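Local coordinates for protein arabinan endo-1,5-alpha-l-arabinosidase A (Cellvibrio cellulosa, PDB 1GYH) that hydrolyses the alpha-1,5-arabinofuranosyl bonds of linear arabinan, releasing almost exclusively arabinotriose, and so takes part in breaking down the plant cell wall, at residues Y273-A278 / Q287-L292; K255-L260 / K307-Y312. All blocks are in the same frame, centred on the assembly; numbering follows the deposited sequence.

Interaction 1 (Y273-A278 / Q287-L292)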
# COMPACT_ATOMS: atom_id res chain seq x y z
N TYR A 273 -5.69 12.83 5.23
CA TYR A 273 -6.53 12.12 4.27
C TYR A 273 -6.21 10.62 4.26
O TYR A 273 -5.07 10.20 4.35
CB TYR A 273 -6.37 12.71 2.87
CG TYR A 273 -6.75 14.22 2.77
CD1 TYR A 273 -5.81 15.20 3.05
CD2 TYR A 273 -8.04 14.63 2.39
CE1 TYR A 273 -6.13 16.57 2.98
CE2 TYR A 273 -8.38 16.00 2.30
CZ TYR A 273 -7.41 16.95 2.58
OH TYR A 273 -7.67 18.30 2.47
N LEU A 274 -7.25 9.83 4.21
CA LEU A 274 -7.19 8.37 4.06
C LEU A 274 -7.59 8.03 2.58
O LEU A 274 -8.60 8.52 2.09
CB LEU A 274 -8.18 7.73 5.01
CG LEU A 274 -8.15 6.18 5.05
CD1 LEU A 274 -6.93 5.67 5.69
CD2 LEU A 274 -9.36 5.64 5.77
N VAL A 275 -6.79 7.20 1.90
CA VAL A 275 -6.95 6.87 0.45
C VAL A 275 -7.07 5.33 0.37
O VAL A 275 -6.24 4.62 0.91
CB VAL A 275 -5.75 7.38 -0.38
CG1 VAL A 275 -5.91 7.12 -1.90
CG2 VAL A 275 -5.60 8.89 -0.21
N LEU A 276 -8.13 4.83 -0.24
CA LEU A 276 -8.40 3.38 -0.26
C LEU A 276 -9.26 2.95 -1.46
O LEU A 276 -9.78 3.80 -2.20
CB LEU A 276 -9.08 2.95 1.05
CG LEU A 276 -10.43 3.55 1.47
CD1 LEU A 276 -11.56 3.00 0.62
CD2 LEU A 276 -10.73 3.21 2.89
N HIS A 277 -9.40 1.63 -1.65
CA HIS A 277 -10.40 1.14 -2.59
C HIS A 277 -11.53 0.46 -1.85
O HIS A 277 -11.34 -0.06 -0.75
CB HIS A 277 -9.81 0.23 -3.69
CG HIS A 277 -9.38 -1.13 -3.22
ND1 HIS A 277 -8.05 -1.49 -3.12
CD2 HIS A 277 -10.09 -2.22 -2.85
CE1 HIS A 277 -7.96 -2.74 -2.72
NE2 HIS A 277 -9.19 -3.21 -2.53
N ALA A 278 -12.70 0.47 -2.47
CA ALA A 278 -13.90 -0.10 -1.91
C ALA A 278 -14.76 -0.72 -3.00
O ALA A 278 -14.98 -0.10 -4.04
CB ALA A 278 -14.68 0.99 -1.11
N GLN A 287 -14.22 -2.27 -7.63
CA GLN A 287 -13.42 -1.44 -6.74
C GLN A 287 -13.36 0.01 -7.29
O GLN A 287 -13.06 0.23 -8.47
CB GLN A 287 -12.00 -2.02 -6.66
CG GLN A 287 -11.37 -2.34 -8.03
CD GLN A 287 -11.47 -3.82 -8.47
OE1 GLN A 287 -12.44 -4.53 -8.14
NE2 GLN A 287 -10.50 -4.25 -9.27
N LYS A 288 -13.70 0.98 -6.42
CA LYS A 288 -13.61 2.39 -6.75
C LYS A 288 -12.63 3.08 -5.78
O LYS A 288 -12.50 2.68 -4.61
CB LYS A 288 -14.98 3.03 -6.63
CG LYS A 288 -16.09 2.45 -7.47
CD LYS A 288 -15.78 2.35 -8.95
CE LYS A 288 -17.01 1.95 -9.80
NZ LYS A 288 -17.80 0.90 -9.19
N LEU A 289 -11.96 4.11 -6.28
CA LEU A 289 -11.20 5.05 -5.45
C LEU A 289 -12.09 5.76 -4.44
O LEU A 289 -13.18 6.26 -4.77
CB LEU A 289 -10.55 6.10 -6.33
CG LEU A 289 -9.77 7.19 -5.54
CD1 LEU A 289 -8.57 6.60 -4.85
CD2 LEU A 289 -9.37 8.27 -6.46
N LYS A 290 -11.60 5.85 -3.20
CA LYS A 290 -12.26 6.66 -2.17
C LYS A 290 -11.18 7.45 -1.38
O LYS A 290 -10.15 6.89 -1.00
CB LYS A 290 -13.16 5.84 -1.25
CG LYS A 290 -14.35 5.23 -1.85
CD LYS A 290 -15.40 6.21 -2.43
CE LYS A 290 -16.38 5.51 -3.34
NZ LYS A 290 -17.49 6.37 -3.87
N ILE A 291 -11.39 8.76 -1.23
CA ILE A 291 -10.57 9.64 -0.39
C ILE A 291 -11.49 10.20 0.71
O ILE A 291 -12.57 10.74 0.40
CB ILE A 291 -9.97 10.80 -1.21
CG1 ILE A 291 -9.16 10.26 -2.39
CG2 ILE A 291 -9.12 11.72 -0.29
CD1 ILE A 291 -8.53 11.28 -3.25
N LEU A 292 -11.12 9.98 1.97
CA LEU A 292 -11.90 10.37 3.13
C LEU A 292 -11.09 11.33 4.00
O LEU A 292 -9.86 11.22 4.06
CB LEU A 292 -12.28 9.17 4.01
CG LEU A 292 -13.21 8.10 3.39
CD1 LEU A 292 -12.38 7.20 2.62
CD2 LEU A 292 -13.92 7.27 4.48
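Six backbone hydrogen bonds join L274, L276 and A278 to L292, K290 and K288, each pair exchanging two. The bonds between L274 and L292 are the straightest: L274 N reaches L292 O at 3.0 Å with 169° at the hydrogen, and L292 N reaches L274 O at 2.9 Å. The bond from A278 N to K288 O, at 3.1 Å, is longer and more bent. Between them, V275–I291 and H277–L289 form non-hydrogen-bonded pairs, with V275 CA 3.5 Å from K290 O in a CA-H...O contact. The short strand axes run antiparallel at 153°, as expected of a twisted beta hairpin, here within one blade of the five-bladed propeller.

On the face carrying V275, H277, L289 and I291, V275 CG1 meets L289 CD1 at 4.0 Å; a chi1 of -177°, which sets CG1 anti to the backbone N, carries that methyl toward L289. On the other face L276 CD1 lies 3.8 Å from K290 CB, against the aliphatic root of the lysine, while L276 CG packs on L292 CD1. K290 NZ leaves the hairpin to bind L309 O, Y312 O and Q4 OE1, whereas K288 NZ stays within it, forming salt bridges with E280 and D283.

H277 ND1 accepts a hydrogen bond from the backbone N of D9, the probable proton acceptor, and its ring stacks on H8, which puts this end of the hairpin beside the active site. Q287 belongs to the probable substrate site. Strand 257-268 flanks 271-280 on its other edge, bonding V275 to S264; M12 of strand 11-15 covers V275 and I291, and strand 248-251 packs against L274 and L292.

Interaction 2 (K255-L260 / K307-Y312)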
# COMPACT_ATOMS: atom_id res chain seq x y z
N LYS A 255 -23.69 -2.10 3.45
CA LYS A 255 -24.51 -2.69 2.38
C LYS A 255 -24.13 -2.24 0.95
O LYS A 255 -24.34 -2.97 -0.02
CB LYS A 255 -26.01 -2.50 2.64
CG LYS A 255 -26.58 -1.07 2.48
CD LYS A 255 -27.94 -0.85 3.25
CE LYS A 255 -29.14 -1.34 2.50
NZ LYS A 255 -30.46 -0.97 3.18
N ARG A 256 -23.59 -1.02 0.83
CA ARG A 256 -23.27 -0.46 -0.47
C ARG A 256 -21.83 -0.74 -0.89
O ARG A 256 -21.54 -0.79 -2.11
CB ARG A 256 -23.54 1.06 -0.51
CG ARG A 256 -25.00 1.45 -0.65
CD ARG A 256 -25.31 2.97 -0.50
NE ARG A 256 -24.72 3.54 0.71
CZ ARG A 256 -25.16 3.32 1.95
NH1 ARG A 256 -26.23 2.57 2.19
NH2 ARG A 256 -24.53 3.88 2.97
N TRP A 257 -20.94 -0.94 0.08
CA TRP A 257 -19.50 -1.06 -0.11
C TRP A 257 -19.02 -2.32 0.62
O TRP A 257 -18.81 -2.31 1.84
CB TRP A 257 -18.76 0.19 0.39
CG TRP A 257 -19.24 1.37 -0.31
CD1 TRP A 257 -20.19 2.25 0.13
CD2 TRP A 257 -18.87 1.80 -1.63
NE1 TRP A 257 -20.43 3.20 -0.83
CE2 TRP A 257 -19.66 2.94 -1.93
CE3 TRP A 257 -17.97 1.33 -2.61
CZ2 TRP A 257 -19.56 3.63 -3.16
CZ3 TRP A 257 -17.88 2.00 -3.83
CH2 TRP A 257 -18.68 3.16 -4.08
N VAL A 258 -18.91 -3.43 -0.11
CA VAL A 258 -18.71 -4.75 0.52
C VAL A 258 -17.26 -5.11 0.43
O VAL A 258 -16.76 -5.58 -0.59
CB VAL A 258 -19.65 -5.81 -0.07
CG1 VAL A 258 -19.47 -7.16 0.60
CG2 VAL A 258 -21.07 -5.37 0.10
N GLY A 259 -16.55 -4.80 1.51
CA GLY A 259 -15.12 -4.88 1.57
C GLY A 259 -14.45 -3.60 1.15
O GLY A 259 -14.87 -2.96 0.17
N LEU A 260 -13.39 -3.23 1.87
CA LEU A 260 -12.63 -2.03 1.55
C LEU A 260 -11.28 -2.10 2.22
O LEU A 260 -11.12 -2.83 3.16
CB LEU A 260 -13.44 -0.76 1.93
CG LEU A 260 -13.99 -0.57 3.37
CD1 LEU A 260 -12.95 -0.30 4.38
CD2 LEU A 260 -15.00 0.61 3.33
N LYS A 307 -19.88 7.78 5.83
CA LYS A 307 -20.72 8.43 4.82
C LYS A 307 -19.95 8.95 3.63
O LYS A 307 -20.51 9.02 2.54
CB LYS A 307 -21.57 9.56 5.44
CG LYS A 307 -22.64 9.00 6.39
CD LYS A 307 -23.14 10.02 7.43
CE LYS A 307 -23.76 11.24 6.83
NZ LYS A 307 -24.46 12.06 7.89
N GLU A 308 -18.67 9.29 3.83
CA GLU A 308 -17.84 9.74 2.71
C GLU A 308 -17.52 8.65 1.66
O GLU A 308 -17.13 8.95 0.54
CB GLU A 308 -16.55 10.40 3.22
CG GLU A 308 -16.88 11.72 3.94
CD GLU A 308 -15.66 12.47 4.46
OE1 GLU A 308 -14.54 11.96 4.37
OE2 GLU A 308 -15.85 13.58 4.99
N LEU A 309 -17.72 7.38 2.01
CA LEU A 309 -17.74 6.32 0.97
C LEU A 309 -18.77 6.63 -0.11
O LEU A 309 -18.53 6.30 -1.28
CB LEU A 309 -17.99 4.92 1.54
CG LEU A 309 -16.96 4.40 2.52
CD1 LEU A 309 -17.46 3.13 3.19
CD2 LEU A 309 -15.59 4.18 1.91
N ASP A 310 -19.89 7.27 0.25
CA ASP A 310 -20.90 7.68 -0.74
C ASP A 310 -20.67 9.07 -1.35
O ASP A 310 -20.91 9.26 -2.53
CB ASP A 310 -22.29 7.63 -0.16
CG ASP A 310 -22.62 6.29 0.43
OD1 ASP A 310 -22.65 5.30 -0.36
OD2 ASP A 310 -22.85 6.13 1.66
N SER A 311 -20.21 10.04 -0.56
CA SER A 311 -20.14 11.43 -1.03
C SER A 311 -18.86 11.78 -1.75
O SER A 311 -18.83 12.80 -2.47
CB SER A 311 -20.38 12.41 0.13
OG SER A 311 -19.44 12.24 1.17
N TYR A 312 -17.81 10.98 -1.58
CA TYR A 312 -16.61 11.13 -2.44
C TYR A 312 -16.86 10.33 -3.73
O TYR A 312 -17.00 9.09 -3.70
CB TYR A 312 -15.30 10.70 -1.82
CG TYR A 312 -14.19 10.77 -2.82
CD1 TYR A 312 -13.47 11.95 -3.01
CD2 TYR A 312 -13.89 9.68 -3.66
CE1 TYR A 312 -12.46 12.04 -3.96
CE2 TYR A 312 -12.88 9.77 -4.61
CZ TYR A 312 -12.18 10.94 -4.77
OH TYR A 312 -11.20 11.06 -5.74
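The start of strand 257-268 faces the short helix 308-311 with the W257 and L309 CA atoms 7.7 Å apart, a side-chain-mediated contact between a blade of the beta-propeller and the C-terminal segment. L309 lies over one face of the W257 indole: its CB is 4.0 Å from the centroid of the five-membered ring and 22° off the normal, a CH-pi contact. Farther along, L260 CD2 meets L309 CD1 at 3.5 Å, the two side chains crossing at about a right angle. I251 of strand 248-251 also touches both leucines.

At the partly exposed end, R256 grips D310 side-on, in a salt bridge that uses two nitrogens. R256 NE lies 2.9 Å from D310 OD1, which sits in the guanidinium plane, and R256 NH2 lies 3.1 Å from D310 OD2; each oxygen is met on its syn side. The bend at chi3 (-50°) turns the arginine's end to present this edge, although the guanidinium and carboxylate planes remain 44° apart. D310 OD1 takes a second, nearly straight bond from W257 NE1 at 3.1 Å, and the two donors approach that oxygen from opposite faces of the carboxylate plane.

From the N terminus, the chain first reaches 255-260, at the start of strand 257-268, then turns into 271-280 and back through 286-296. Interaction 1 closes the short hairpin loop between these last two strands, with eight residues between its segments. Interaction 2 closes only later, when 307-312 returns to 255-260, and its 46-residue loop encloses interaction 1: the two nest and do not cross. Their centres are 9 Å apart, and they touch directly, with K290 CE 3.4 Å from W257 CH2. Together they join three neighbouring strands of one propeller blade to the C-terminal helix.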